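Local coordinates for protein geranyltranstransferase (Legionella pneumophila subsp. pneumophila, PDB 3LOM) that probably catalyses the magnesium-dependent elongation of allylic diphosphates to farnesyl diphosphate, and perhaps to geranylgeranyl diphosphate, in isoprene biosynthesis, at residues 59-64 with 213-218; 63-68 with 198-203; 279-284 with 289-294. All blocks are in the same frame, centred on the assembly; numbering follows the deposited sequence.

Interaction 1 (59-64 with 213-218)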
loop_
_atom_site.group_PDB
_atom_site.type_symbol
_atom_site.label_atom_id
_atom_site.label_comp_id
_atom_site.label_asym_id
_atom_site.label_seq_id
_atom_site.Cartn_x
_atom_site.Cartn_y
_atom_site.Cartn_z
ATOM N N TYR A 59 -21.861 -4.609 -1.328
ATOM C CA TYR A 59 -23.038 -4.963 -0.531
ATOM C C TYR A 59 -24.073 -5.718 -1.346
ATOM O O TYR A 59 -24.594 -6.731 -0.895
ATOM C CB TYR A 59 -23.675 -3.723 0.106
ATOM C CG TYR A 59 -22.914 -3.192 1.305
ATOM C CD1 TYR A 59 -22.598 -4.027 2.378
ATOM C CD2 TYR A 59 -22.530 -1.853 1.377
ATOM C CE1 TYR A 59 -21.904 -3.548 3.483
ATOM C CE2 TYR A 59 -21.834 -1.366 2.480
ATOM C CZ TYR A 59 -21.528 -2.219 3.527
ATOM O OH TYR A 59 -20.843 -1.745 4.621
ATOM N N LEU A 60 -24.342 -5.230 -2.554
ATOM C CA LEU A 60 -25.361 -5.810 -3.426
ATOM C C LEU A 60 -24.966 -7.160 -4.028
ATOM O O LEU A 60 -25.805 -8.059 -4.137
ATOM C CB LEU A 60 -25.751 -4.819 -4.520
ATOM C CG LEU A 60 -26.527 -3.598 -4.027
ATOM C CD1 LEU A 60 -26.973 -2.734 -5.190
ATOM C CD2 LEU A 60 -27.723 -4.033 -3.198
ATOM N N ALA A 61 -23.694 -7.296 -4.400
ATOM C CA ALA A 61 -23.161 -8.564 -4.892
ATOM C C ALA A 61 -23.029 -9.571 -3.761
ATOM O O ALA A 61 -23.200 -10.774 -3.973
ATOM C CB ALA A 61 -21.815 -8.360 -5.577
ATOM N N GLY A 62 -22.720 -9.071 -2.566
ATOM C CA GLY A 62 -22.602 -9.908 -1.374
ATOM C C GLY A 62 -23.926 -10.493 -0.916
ATOM O O GLY A 62 -23.969 -11.604 -0.388
ATOM N N ASP A 63 -25.001 -9.732 -1.121
ATOM C CA ASP A 63 -26.365 -10.175 -0.848
ATOM C C ASP A 63 -26.791 -11.301 -1.775
ATOM O O ASP A 63 -27.440 -12.251 -1.335
ATOM C CB ASP A 63 -27.348 -9.011 -0.994
ATOM C CG ASP A 63 -27.619 -8.303 0.320
ATOM O OD1 ASP A 63 -26.914 -8.574 1.318
ATOM O OD2 ASP A 63 -28.550 -7.470 0.351
ATOM N N LEU A 64 -26.412 -11.183 -3.048
ATOM C CA LEU A 64 -26.772 -12.153 -4.085
ATOM C C LEU A 64 -26.291 -13.564 -3.779
ATOM O O LEU A 64 -27.000 -14.533 -4.054
ATOM C CB LEU A 64 -26.249 -11.700 -5.448
ATOM C CG LEU A 64 -26.986 -10.524 -6.095
ATOM C CD1 LEU A 64 -26.201 -9.971 -7.275
ATOM C CD2 LEU A 64 -28.376 -10.935 -6.520
ATOM N N SER A 213 -19.134 -16.426 -13.316
ATOM C CA SER A 213 -19.141 -15.830 -14.652
ATOM C C SER A 213 -20.201 -14.741 -14.846
ATOM O O SER A 213 -20.006 -13.823 -15.647
ATOM C CB SER A 213 -19.318 -16.924 -15.708
ATOM O OG SER A 213 -19.912 -16.403 -16.884
ATOM N N ALA A 214 -21.317 -14.852 -14.129
ATOM C CA ALA A 214 -22.394 -13.865 -14.214
ATOM C C ALA A 214 -22.026 -12.550 -13.522
ATOM O O ALA A 214 -22.406 -11.472 -13.985
ATOM C CB ALA A 214 -23.695 -14.429 -13.647
ATOM N N LEU A 215 -21.291 -12.644 -12.414
ATOM C CA LEU A 215 -20.829 -11.453 -11.701
ATOM C C LEU A 215 -19.719 -10.771 -12.499
ATOM O O LEU A 215 -19.790 -9.564 -12.769
ATOM C CB LEU A 215 -20.358 -11.801 -10.283
ATOM C CG LEU A 215 -21.424 -12.220 -9.260
ATOM C CD1 LEU A 215 -20.777 -12.615 -7.948
ATOM C CD2 LEU A 215 -22.466 -11.124 -9.025
ATOM N N ARG A 216 -18.730 -11.574 -12.900
ATOM C CA ARG A 216 -17.603 -11.147 -13.735
ATOM C C ARG A 216 -18.002 -10.392 -15.005
ATOM O O ARG A 216 -17.357 -9.407 -15.366
ATOM C CB ARG A 216 -16.710 -12.347 -14.072
ATOM C CG ARG A 216 -15.853 -12.787 -12.901
ATOM C CD ARG A 216 -15.364 -14.217 -13.019
ATOM N NE ARG A 216 -14.567 -14.590 -11.851
ATOM C CZ ARG A 216 -14.064 -15.799 -11.622
ATOM N NH1 ARG A 216 -14.268 -16.792 -12.479
ATOM N NH2 ARG A 216 -13.352 -16.018 -10.522
ATOM N N THR A 217 -19.071 -10.842 -15.657
ATOM C CA THR A 217 -19.605 -10.163 -16.840
ATOM C C THR A 217 -20.224 -8.811 -16.465
ATOM O O THR A 217 -19.924 -7.797 -17.107
ATOM C CB THR A 217 -20.616 -11.055 -17.603
ATOM O OG1 THR A 217 -19.989 -12.298 -17.936
ATOM C CG2 THR A 217 -21.099 -10.386 -18.890
ATOM N N TYR A 218 -21.063 -8.793 -15.423
ATOM C CA TYR A 218 -21.619 -7.533 -14.913
ATOM C C TYR A 218 -20.494 -6.548 -14.582
ATOM O O TYR A 218 -20.519 -5.414 -15.043
ATOM C CB TYR A 218 -22.533 -7.749 -13.694
ATOM C CG TYR A 218 -23.150 -6.460 -13.180
ATOM C CD1 TYR A 218 -24.261 -5.896 -13.805
ATOM C CD2 TYR A 218 -22.611 -5.792 -12.077
ATOM C CE1 TYR A 218 -24.820 -4.704 -13.347
ATOM C CE2 TYR A 218 -23.162 -4.599 -11.609
ATOM C CZ TYR A 218 -24.265 -4.065 -12.247
ATOM O OH TYR A 218 -24.809 -2.893 -11.790
#
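L215 reaches from helix 209-236 to helix 53-64 and meets A61 and L64 there with a single methyl, CD2. The touching is entirely apolar. L215 CD2 lies 4.3 Å from L64 CD1 and 4.5 Å from A61 CB, loose van der Waals distances. A61 and L64 stand three residues apart on one face of their helix, and the L215 methyl is presented to both. All three residues direct their side chains at the partner helix. L215 keeps CG anti to its carbonyl carbon (chi1 -70°), and with the next bond extended its branches split the work: CD2 takes A61 and L64, while CD1 turns to L201. The backbones stay well separated, A61 CA to L215 CA being 7.8 Å, and just 84 Å² is buried in all.

No hydrogen bond crosses the contact. T217 OG1 donates to S213 O at 2.8 Å, at a C=O...O angle of 163°, and the same carbonyl oxygen accepts T217 N at 3.1 Å, so two donors from one residue grip it. R216 forms a salt bridge with E198, and D63 is hydrogen-bonded to Y16 of helix 5-28. L60 packs on L291 of helix 289-303, and L64 touches it as well as L215; Y218 meets L291 too.

This is helix-helix packing within the all-helical isoprenoid synthase fold, joining helices 53-64 and 209-236. Purely hydrophobic and dispersive, it gives the pair no directional bond; small and long-ranged, it forms one patch of a larger buried core that L201 and L291 also join.

Interaction 2 (63-68 with 198-203)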
loop_
_atom_site.group_PDB
_atom_site.type_symbol
_atom_site.label_atom_id
_atom_site.label_comp_id
_atom_site.label_asym_id
_atom_site.label_seq_id
_atom_site.Cartn_x
_atom_site.Cartn_y
_atom_site.Cartn_z
ATOM N N ASP A 63 -25.001 -9.732 -1.121
ATOM C CA ASP A 63 -26.365 -10.175 -0.848
ATOM C C ASP A 63 -26.791 -11.301 -1.775
ATOM O O ASP A 63 -27.440 -12.251 -1.335
ATOM C CB ASP A 63 -27.348 -9.011 -0.994
ATOM C CG ASP A 63 -27.619 -8.303 0.320
ATOM O OD1 ASP A 63 -26.914 -8.574 1.318
ATOM O OD2 ASP A 63 -28.550 -7.470 0.351
ATOM N N LEU A 64 -26.412 -11.183 -3.048
ATOM C CA LEU A 64 -26.772 -12.153 -4.085
ATOM C C LEU A 64 -26.291 -13.564 -3.779
ATOM O O LEU A 64 -27.000 -14.533 -4.054
ATOM C CB LEU A 64 -26.249 -11.700 -5.448
ATOM C CG LEU A 64 -26.986 -10.524 -6.095
ATOM C CD1 LEU A 64 -26.201 -9.971 -7.275
ATOM C CD2 LEU A 64 -28.376 -10.935 -6.520
ATOM N N ILE A 65 -25.102 -13.674 -3.194
ATOM C CA ILE A 65 -24.599 -14.970 -2.736
ATOM C C ILE A 65 -24.642 -15.118 -1.208
ATOM O O ILE A 65 -23.953 -15.974 -0.635
ATOM C CB ILE A 65 -23.193 -15.315 -3.326
ATOM C CG1 ILE A 65 -22.119 -14.315 -2.873
ATOM C CG2 ILE A 65 -23.271 -15.399 -4.848
ATOM C CD1 ILE A 65 -20.706 -14.752 -3.204
ATOM N N ASP A 66 -25.465 -14.279 -0.572
ATOM C CA ASP A 66 -25.813 -14.374 0.859
ATOM C C ASP A 66 -24.633 -14.470 1.842
ATOM O O ASP A 66 -24.670 -15.260 2.792
ATOM C CB ASP A 66 -26.809 -15.524 1.098
ATOM C CG ASP A 66 -28.073 -15.387 0.270
ATOM O OD1 ASP A 66 -28.414 -16.353 -0.441
ATOM O OD2 ASP A 66 -28.722 -14.318 0.322
ATOM N N VAL A 67 -23.591 -13.677 1.615
ATOM C CA VAL A 67 -22.460 -13.653 2.547
ATOM C C VAL A 67 -22.745 -12.673 3.700
ATOM O O VAL A 67 -23.532 -11.730 3.543
ATOM C CB VAL A 67 -21.092 -13.406 1.821
ATOM C CG1 VAL A 67 -20.999 -12.005 1.279
ATOM C CG2 VAL A 67 -19.904 -13.736 2.730
ATOM N N ASP A 68 -22.135 -12.941 4.856
ATOM C CA ASP A 68 -22.352 -12.172 6.083
ATOM C C ASP A 68 -22.100 -10.681 5.877
ATOM O O ASP A 68 -21.101 -10.291 5.265
ATOM C CB ASP A 68 -21.463 -12.716 7.207
ATOM C CG ASP A 68 -21.762 -12.078 8.551
ATOM O OD1 ASP A 68 -20.824 -11.533 9.171
ATOM O OD2 ASP A 68 -22.933 -12.115 8.984
ATOM N N GLU A 198 -15.023 -9.924 -7.164
ATOM C CA GLU A 198 -14.045 -10.992 -6.924
ATOM C C GLU A 198 -13.698 -11.215 -5.450
ATOM O O GLU A 198 -13.507 -12.361 -5.033
ATOM C CB GLU A 198 -12.765 -10.768 -7.738
ATOM C CG GLU A 198 -12.929 -10.879 -9.251
ATOM C CD GLU A 198 -12.922 -12.312 -9.772
ATOM O OE1 GLU A 198 -12.651 -13.260 -8.998
ATOM O OE2 GLU A 198 -13.180 -12.486 -10.980
ATOM N N MET A 199 -13.603 -10.134 -4.671
ATOM C CA MET A 199 -13.372 -10.252 -3.219
ATOM C C MET A 199 -14.591 -10.872 -2.516
ATOM O O MET A 199 -14.436 -11.653 -1.578
ATOM C CB MET A 199 -12.995 -8.905 -2.587
ATOM C CG MET A 199 -11.521 -8.520 -2.745
ATOM S SD MET A 199 -11.049 -6.910 -2.055
ATOM C CE MET A 199 -12.030 -5.923 -3.065
ATOM N N VAL A 200 -15.786 -10.525 -2.999
ATOM C CA VAL A 200 -17.046 -11.106 -2.534
ATOM C C VAL A 200 -17.100 -12.616 -2.833
ATOM O O VAL A 200 -17.517 -13.407 -1.981
ATOM C CB VAL A 200 -18.272 -10.313 -3.115
ATOM C CG1 VAL A 200 -19.521 -11.174 -3.242
ATOM C CG2 VAL A 200 -18.572 -9.087 -2.257
ATOM N N LEU A 201 -16.634 -13.005 -4.023
ATOM C CA LEU A 201 -16.587 -14.414 -4.441
ATOM C C LEU A 201 -15.597 -15.259 -3.642
ATOM O O LEU A 201 -15.838 -16.444 -3.411
ATOM C CB LEU A 201 -16.279 -14.530 -5.936
ATOM C CG LEU A 201 -17.450 -14.247 -6.881
ATOM C CD1 LEU A 201 -16.942 -13.985 -8.288
ATOM C CD2 LEU A 201 -18.485 -15.380 -6.869
ATOM N N ALA A 202 -14.501 -14.645 -3.205
ATOM C CA ALA A 202 -13.482 -15.354 -2.434
ATOM C C ALA A 202 -13.889 -15.601 -0.972
ATOM O O ALA A 202 -13.141 -16.222 -0.213
ATOM C CB ALA A 202 -12.143 -14.625 -2.520
ATOM N N ALA A 203 -15.074 -15.122 -0.592
ATOM C CA ALA A 203 -15.644 -15.389 0.732
ATOM C C ALA A 203 -16.275 -16.783 0.848
ATOM O O ALA A 203 -16.460 -17.288 1.958
ATOM C CB ALA A 203 -16.656 -14.327 1.097
#
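I65 lays its terminal methyl against V200 and L201, and two residues on, V67 meets A203. Most of the junction is apolar side-chain packing, with 191 Å² buried. I65 CD1 comes within 3.8 Å of V200 CG1, the two side chains crossing obliquely, and within 4.3 Å of L201 CD2. L201 leaves its backbone pointing away from the partner segment, yet its end swings back far enough to join. I65 carries CG1 between its backbone N and carbonyl carbon (chi1 63°), and the extended second torsion pushes CD1 out to the neighbouring helix. V67 touches with CG2, which is anti to the backbone N and lies 3.7 Å from A203 CB, methyl to methyl.

Backbone groups take part too. I65 CD1 rests 3.7 Å from V200 O, a carbonyl already accepting A203 N at 3.3 Å where helix 178-201 runs out. On the other side, helix 53-64 ends in a Schellman motif: D66, with positive phi, is its C-prime residue, D66 N binds D63 O at 2.9 Å, and V67 N reaches back to G62 O. I65 is the first residue to leave helical angles, and the turn brings I65 and V67 to face the same partner.

Charge stays at the margin, where D66 forms a salt bridge with K287. Around the junction, L72 of helix 69-91 touches both V67 and V200, I211 of helix 209-236 packs on I65, and helix 141-155 covers M199 and A202, so two helix ends meet amid three further helices.

Interaction 3 (279-284 with 289-294)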
loop_
_atom_site.group_PDB
_atom_site.type_symbol
_atom_site.label_atom_id
_atom_site.label_comp_id
_atom_site.label_asym_id
_atom_site.label_seq_id
_atom_site.Cartn_x
_atom_site.Cartn_y
_atom_site.Cartn_z
ATOM N N ASP A 279 -28.722 -8.034 -18.390
ATOM C CA ASP A 279 -29.037 -9.417 -18.753
ATOM C C ASP A 279 -28.187 -10.466 -18.041
ATOM O O ASP A 279 -28.545 -11.647 -18.013
ATOM C CB ASP A 279 -28.911 -9.599 -20.269
ATOM C CG ASP A 279 -30.054 -8.949 -21.040
ATOM O OD1 ASP A 279 -30.566 -7.887 -20.614
ATOM O OD2 ASP A 279 -30.440 -9.509 -22.086
ATOM N N SER A 280 -27.071 -10.027 -17.464
ATOM C CA SER A 280 -26.128 -10.912 -16.780
ATOM C C SER A 280 -26.632 -11.393 -15.415
ATOM O O SER A 280 -26.123 -12.377 -14.871
ATOM C CB SER A 280 -24.779 -10.199 -16.618
ATOM O OG SER A 280 -23.771 -11.091 -16.184
ATOM N N LEU A 281 -27.634 -10.702 -14.877
ATOM C CA LEU A 281 -28.118 -10.950 -13.518
ATOM C C LEU A 281 -29.435 -11.727 -13.490
ATOM O O LEU A 281 -30.000 -11.969 -12.419
ATOM C CB LEU A 281 -28.287 -9.623 -12.775
ATOM C CG LEU A 281 -27.165 -8.596 -12.943
ATOM C CD1 LEU A 281 -27.734 -7.192 -12.869
ATOM C CD2 LEU A 281 -26.033 -8.814 -11.932
ATOM N N ARG A 282 -29.904 -12.129 -14.672
ATOM C CA ARG A 282 -31.191 -12.815 -14.822
ATOM C C ARG A 282 -31.190 -14.242 -14.266
ATOM O O ARG A 282 -32.251 -14.842 -14.091
ATOM C CB ARG A 282 -31.637 -12.800 -16.283
ATOM C CG ARG A 282 -31.870 -11.404 -16.828
ATOM C CD ARG A 282 -32.148 -11.442 -18.314
ATOM N NE ARG A 282 -33.520 -11.835 -18.616
ATOM C CZ ARG A 282 -33.984 -12.056 -19.842
ATOM N NH1 ARG A 282 -33.182 -11.932 -20.893
ATOM N NH2 ARG A 282 -35.251 -12.407 -20.019
ATOM N N LEU A 283 -29.999 -14.766 -13.986
ATOM C CA LEU A 283 -29.835 -16.018 -13.250
ATOM C C LEU A 283 -30.353 -15.870 -11.813
ATOM O O LEU A 283 -30.915 -16.809 -11.250
ATOM C CB LEU A 283 -28.359 -16.432 -13.239
ATOM C CG LEU A 283 -27.973 -17.908 -13.408
ATOM C CD1 LEU A 283 -26.511 -18.030 -13.823
ATOM C CD2 LEU A 283 -28.254 -18.761 -12.166
ATOM N N PHE A 284 -30.161 -14.687 -11.231
ATOM C CA PHE A 284 -30.605 -14.391 -9.869
ATOM C C PHE A 284 -32.087 -14.019 -9.834
ATOM O O PHE A 284 -32.782 -14.304 -8.856
ATOM C CB PHE A 284 -29.765 -13.264 -9.257
ATOM C CG PHE A 284 -28.275 -13.479 -9.359
ATOM C CD1 PHE A 284 -27.606 -14.272 -8.431
ATOM C CD2 PHE A 284 -27.539 -12.874 -10.379
ATOM C CE1 PHE A 284 -26.229 -14.469 -8.522
ATOM C CE2 PHE A 284 -26.164 -13.067 -10.482
ATOM C CZ PHE A 284 -25.507 -13.865 -9.550
ATOM N N ALA A 289 -33.116 -7.552 -8.034
ATOM C CA ALA A 289 -33.902 -6.345 -8.352
ATOM C C ALA A 289 -33.359 -5.060 -7.727
ATOM O O ALA A 289 -33.605 -3.963 -8.238
ATOM C CB ALA A 289 -35.369 -6.541 -7.976
ATOM N N ALA A 290 -32.626 -5.214 -6.623
ATOM C CA ALA A 290 -31.932 -4.109 -5.970
ATOM C C ALA A 290 -30.806 -3.584 -6.859
ATOM O O ALA A 290 -30.701 -2.375 -7.093
ATOM C CB ALA A 290 -31.389 -4.555 -4.617
ATOM N N LEU A 291 -29.986 -4.507 -7.360
ATOM C CA LEU A 291 -28.843 -4.179 -8.212
ATOM C C LEU A 291 -29.262 -3.672 -9.589
ATOM O O LEU A 291 -28.608 -2.793 -10.146
ATOM C CB LEU A 291 -27.907 -5.388 -8.339
ATOM C CG LEU A 291 -26.557 -5.261 -9.064
ATOM C CD1 LEU A 291 -25.786 -3.997 -8.685
ATOM C CD2 LEU A 291 -25.714 -6.498 -8.794
ATOM N N ILE A 292 -30.353 -4.226 -10.116
ATOM C CA ILE A 292 -30.897 -3.842 -11.422
ATOM C C ILE A 292 -31.396 -2.391 -11.406
ATOM O O ILE A 292 -31.160 -1.633 -12.356
ATOM C CB ILE A 292 -32.010 -4.835 -11.880
ATOM C CG1 ILE A 292 -31.399 -6.208 -12.184
ATOM C CG2 ILE A 292 -32.766 -4.318 -13.108
ATOM C CD1 ILE A 292 -32.368 -7.373 -12.037
ATOM N N GLU A 293 -32.051 -2.010 -10.311
ATOM C CA GLU A 293 -32.535 -0.640 -10.123
ATOM C C GLU A 293 -31.369 0.344 -9.992
ATOM O O GLU A 293 -31.430 1.451 -10.530
ATOM C CB GLU A 293 -33.468 -0.551 -8.907
ATOM C CG GLU A 293 -34.592 0.487 -9.038
ATOM C CD GLU A 293 -34.129 1.924 -8.816
ATOM O OE1 GLU A 293 -33.349 2.167 -7.867
ATOM O OE2 GLU A 293 -34.550 2.813 -9.591
ATOM N N LEU A 294 -30.313 -0.068 -9.289
ATOM C CA LEU A 294 -29.089 0.732 -9.198
ATOM C C LEU A 294 -28.426 0.905 -10.567
ATOM O O LEU A 294 -27.999 2.007 -10.919
ATOM C CB LEU A 294 -28.097 0.125 -8.197
ATOM C CG LEU A 294 -26.764 0.877 -8.068
ATOM C CD1 LEU A 294 -26.952 2.234 -7.403
ATOM C CD2 LEU A 294 -25.710 0.049 -7.346
#
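L281 spreads its two methyls over helix 289-303, one to L291 and the other to I292. The branch CD2 lies 3.9 Å from L291 CD2, and the side chains of L281 and L291 cross at about a right angle. The branch CD1 lies 3.9 Å from I292 CG1, where the two side chains slide past each other in opposite directions. L281 thus fits over two consecutive residues of the helix, each met from a different direction.

L291, with CG anti to its backbone N (chi1 -174°), offers CD2 to L281. I292 starts off along the side of its helix, but with CG1 anti to its carbonyl carbon (chi1 -68°) the chain bends back toward the loop. The nearest CA atoms, of L281 and I292, are 7.9 Å apart, and 133 Å² is buried without any hydrogen bond across.

The loop is shaped locally. F284 N binds L281 O at 3.0 Å, closing a turn, and the F284 ring meets L281 CA in plane at its edge. R282 NH1 and D279 OD2 are paired only by a long salt bridge of 3.8 Å, on the outer side. S280 OG is hydrogen-bonded to A214 O of helix 209-236, and Y218 of that helix touches L281.

A loop leucine tucked onto the helix that follows it here packs across the turn that links helix 263-279 to the last helix, 289-303, in the all-helical isoprenoid synthase fold of the FPP/GGPP synthase family.

In the fold
From the N terminus, helix 53-64 and its exit turn come first and supply one side of both long-range contacts. Interaction 2 closes first, when the end of helix 178-201 returns after 129 residues, mostly helix. Interaction 1 closes next on helix 209-236; it spans interaction 2 almost completely, though the two overlap at D63 and L64, which with their common helix 53-64 tie them together. Interaction 3 follows in series and closes just four residues, 285-288. It reaches back to interaction 2 where L64 packs on F284. Together the three contacts join helices 53-64, 178-201, 209-236 and 289-303.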